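Local coordinates for protein subtilase cytotoxin, subunit B (Escherichia coli, PDB 3DWQ) that forms the pentameric, glycan-binding B subunit of an AB5 toxin, recognising sialic acid-terminated sugars and probably delivering the toxic A subunit to host cells, at residues V14-F19 and V74-E79. Numbering follows the deposited sequence.
Sequences VVITQF and VRIYYE. With NGC (N-glycolyl-alpha-neuraminic acid), chain G.
A single antiparallel bridge at the V14-V74 pair joins strand 14-24 to strand 73-79 in the curled antiparallel sheet of this AB5-toxin B subunit. The two residues form a hydrogen-bonded pair: V14 N gives its hydrogen to V74 O and V74 N returns one to V14 O, each over 2.7 Å, the second slightly straighter. From there the strands diverge at once, their short segments running at 79° to each other, and side chains fill the angle between them. I76 reaches back across it with its terminal methyl: CD1 lies 3.7 Å from V14 CB and nearly as close to V14 CG1, the two side chains crossing at about a right angle. With chi1 at -85° and chi2 bent to 80°, the I76 chain folds CD1 toward the first strand instead of extending away from it. I16 comes in from the other strand, its CD1 4.2 Å from V74 CG2 and its CG1 4.3 Å from I76 CD1, so that the four aliphatic residues make one buried apolar cluster. F67 of helix 57-70 touches both I16 and V74, while I32, L97 and L100 of flanking strands pack on I76. Farther along strand 73-79, the Y78 hydroxyl is hydrogen-bonded to O11, the glycolyl hydroxyl of N-glycolylneuraminic acid, over 2.8 Å; the bond meets the extra oxygen that distinguishes this sugar from N-acetylneuraminic acid. S12, just before the first segment, and Q36 also bond the sugar, and the S12 hydroxyl receives R75 NE. Beyond the bridge, T17 and Q18 share E33 of strand 27-35 as backbone partner, a classic beta bulge. Two strands that meet at one bridge and splay apart over a core covered by helix 57-70, with a sialic acid site alongside, fit the OB-like fold of AB5 B subunits.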
loop_
_atom_site.group_PDB
_atom_site.type_symbol
_atom_site.label_atom_id
_atom_site.label_comp_id
_atom_site.label_asym_id
_atom_site.label_seq_id
_atom_site.Cartn_x
_atom_site.Cartn_y
_atom_site.Cartn_z
ATOM N N VAL C 14 20.776 -12.609 4.538
ATOM C CA VAL C 14 21.139 -11.482 3.688
ATOM C C VAL C 14 20.457 -10.197 4.164
ATOM O O VAL C 14 19.259 -10.192 4.444
ATOM C CB VAL C 14 20.747 -11.759 2.214
ATOM C CG1 VAL C 14 21.095 -10.583 1.325
ATOM C CG2 VAL C 14 21.422 -13.026 1.704
ATOM N N VAL C 15 21.228 -9.118 4.266
ATOM C CA VAL C 15 20.664 -7.790 4.495
ATOM C C VAL C 15 20.580 -7.072 3.155
ATOM O O VAL C 15 21.596 -6.902 2.477
ATOM C CB VAL C 15 21.502 -6.955 5.501
ATOM C CG1 VAL C 15 20.949 -5.531 5.618
ATOM C CG2 VAL C 15 21.525 -7.625 6.864
ATOM N N ILE C 16 19.368 -6.677 2.771
ATOM C CA ILE C 16 19.151 -5.918 1.539
ATOM C C ILE C 16 19.712 -4.510 1.718
ATOM O O ILE C 16 19.249 -3.752 2.570
ATOM C CB ILE C 16 17.653 -5.864 1.135
ATOM C CG1 ILE C 16 17.102 -7.281 0.939
ATOM C CG2 ILE C 16 17.466 -5.023 -0.134
ATOM C CD1 ILE C 16 15.577 -7.364 0.884
ATOM N N THR C 17 20.713 -4.183 0.905
ATOM C CA THR C 17 21.488 -2.951 1.056
ATOM C C THR C 17 21.276 -1.965 -0.092
ATOM O O THR C 17 21.409 -0.752 0.095
ATOM C CB THR C 17 22.997 -3.259 1.180
ATOM O OG1 THR C 17 23.400 -4.115 0.104
ATOM C CG2 THR C 17 23.302 -3.951 2.511
ATOM N N GLN C 18 20.952 -2.487 -1.274
ATOM C CA GLN C 18 20.728 -1.652 -2.457
ATOM C C GLN C 18 19.375 -1.933 -3.096
ATOM O O GLN C 18 18.890 -3.067 -3.084
ATOM C CB GLN C 18 21.842 -1.842 -3.496
ATOM C CG GLN C 18 23.264 -1.489 -3.023
ATOM C CD GLN C 18 23.426 -0.032 -2.607
ATOM O OE1 GLN C 18 23.085 0.897 -3.353
ATOM N NE2 GLN C 18 23.961 0.174 -1.408
ATOM N N PHE C 19 18.777 -0.886 -3.658
ATOM C CA PHE C 19 17.471 -0.983 -4.293
ATOM C C PHE C 19 17.454 -0.165 -5.584
ATOM O O PHE C 19 17.875 0.993 -5.599
ATOM C CB PHE C 19 16.384 -0.490 -3.330
ATOM C CG PHE C 19 15.088 -1.251 -3.426
ATOM C CD1 PHE C 19 14.773 -2.226 -2.486
ATOM C CD2 PHE C 19 14.179 -0.987 -4.445
ATOM C CE1 PHE C 19 13.574 -2.930 -2.563
ATOM C CE2 PHE C 19 12.980 -1.687 -4.533
ATOM C CZ PHE C 19 12.677 -2.662 -3.589
ATOM N N VAL C 74 17.597 -11.677 5.908
ATOM C CA VAL C 74 16.527 -12.427 5.261
ATOM C C VAL C 74 17.077 -13.439 4.258
ATOM O O VAL C 74 18.252 -13.381 3.882
ATOM C CB VAL C 74 15.487 -11.480 4.583
ATOM C CG1 VAL C 74 14.743 -10.657 5.636
ATOM C CG2 VAL C 74 16.148 -10.569 3.539
ATOM N N ARG C 75 16.231 -14.377 3.843
ATOM C CA ARG C 75 16.618 -15.338 2.820
ATOM C C ARG C 75 16.165 -14.844 1.455
ATOM O O ARG C 75 14.981 -14.550 1.252
ATOM C CB ARG C 75 16.024 -16.718 3.110
ATOM C CG ARG C 75 16.405 -17.784 2.085
ATOM C CD ARG C 75 16.003 -19.162 2.550
ATOM N NE ARG C 75 16.916 -19.702 3.554
ATOM C CZ ARG C 75 16.724 -20.851 4.199
ATOM N NH1 ARG C 75 15.644 -21.588 3.955
ATOM N NH2 ARG C 75 17.611 -21.263 5.095
ATOM N N ILE C 76 17.117 -14.740 0.533
ATOM C CA ILE C 76 16.807 -14.441 -0.855
ATOM C C ILE C 76 16.792 -15.739 -1.664
ATOM O O ILE C 76 17.804 -16.437 -1.767
ATOM C CB ILE C 76 17.772 -13.375 -1.465
ATOM C CG1 ILE C 76 17.285 -11.957 -1.149
ATOM C CG2 ILE C 76 17.839 -13.489 -2.983
ATOM C CD1 ILE C 76 17.607 -11.447 0.237
ATOM N N TYR C 77 15.620 -16.069 -2.201
ATOM C CA TYR C 77 15.479 -17.178 -3.133
ATOM C C TYR C 77 15.590 -16.598 -4.532
ATOM O O TYR C 77 14.981 -15.566 -4.831
ATOM C CB TYR C 77 14.117 -17.848 -2.993
ATOM C CG TYR C 77 13.795 -18.493 -1.662
ATOM C CD1 TYR C 77 13.880 -19.876 -1.503
ATOM C CD2 TYR C 77 13.349 -17.731 -0.581
ATOM C CE1 TYR C 77 13.549 -20.482 -0.294
ATOM C CE2 TYR C 77 13.022 -18.323 0.629
ATOM C CZ TYR C 77 13.121 -19.698 0.767
ATOM O OH TYR C 77 12.796 -20.285 1.967
ATOM N N TYR C 78 16.366 -17.263 -5.386
ATOM C CA TYR C 78 16.631 -16.768 -6.734
ATOM C C TYR C 78 16.744 -17.899 -7.760
ATOM O O TYR C 78 17.012 -19.049 -7.407
ATOM C CB TYR C 78 17.893 -15.876 -6.750
ATOM C CG TYR C 78 19.194 -16.628 -6.558
ATOM C CD1 TYR C 78 19.974 -17.005 -7.654
ATOM C CD2 TYR C 78 19.645 -16.972 -5.281
ATOM C CE1 TYR C 78 21.164 -17.704 -7.484
ATOM C CE2 TYR C 78 20.834 -17.671 -5.102
ATOM C CZ TYR C 78 21.588 -18.034 -6.208
ATOM O OH TYR C 78 22.765 -18.725 -6.036
ATOM N N GLU C 79 16.520 -17.560 -9.026
ATOM C CA GLU C 79 16.745 -18.478 -10.138
ATOM C C GLU C 79 17.671 -17.812 -11.154
ATOM O O GLU C 79 17.295 -16.808 -11.763
ATOM C CB GLU C 79 15.423 -18.882 -10.796
ATOM C CG GLU C 79 15.547 -20.048 -11.771
ATOM C CD GLU C 79 14.205 -20.569 -12.252
ATOM O OE1 GLU C 79 13.541 -19.880 -13.049
ATOM O OE2 GLU C 79 13.816 -21.677 -11.839
HETATM O O9 NGC G . 27.358 -17.725 0.930
HETATM C C9 NGC G . 26.812 -18.092 -0.343
HETATM C C8 NGC G . 25.596 -19.006 -0.177
HETATM O O8 NGC G . 24.949 -18.706 1.068
HETATM C C7 NGC G . 26.032 -20.475 -0.242
HETATM O O7 NGC G . 26.480 -20.815 -1.558
HETATM C C6 NGC G . 25.022 -21.530 0.244
HETATM O O6 NGC G . 24.826 -21.350 1.663
HETATM C C2 NGC G . 23.467 -21.582 2.007
HETATM C C1 NGC G . 22.651 -20.477 2.600
HETATM O O1B NGC G . 23.142 -19.334 2.700
HETATM O O1A NGC G . 21.480 -20.746 2.953
HETATM C C3 NGC G . 22.823 -22.906 1.613
HETATM C C4 NGC G . 22.936 -22.954 0.086
HETATM O O4 NGC G . 21.649 -23.142 -0.505
HETATM C C5 NGC G . 23.621 -21.655 -0.407
HETATM N N5 NGC G . 23.594 -21.567 -1.875
HETATM C C10 NGC G . 24.130 -22.353 -2.813
HETATM O O10 NGC G . 24.803 -23.349 -2.589
HETATM C C11 NGC G . 23.845 -21.894 -4.215
HETATM O O11 NGC G . 22.810 -20.903 -4.258
#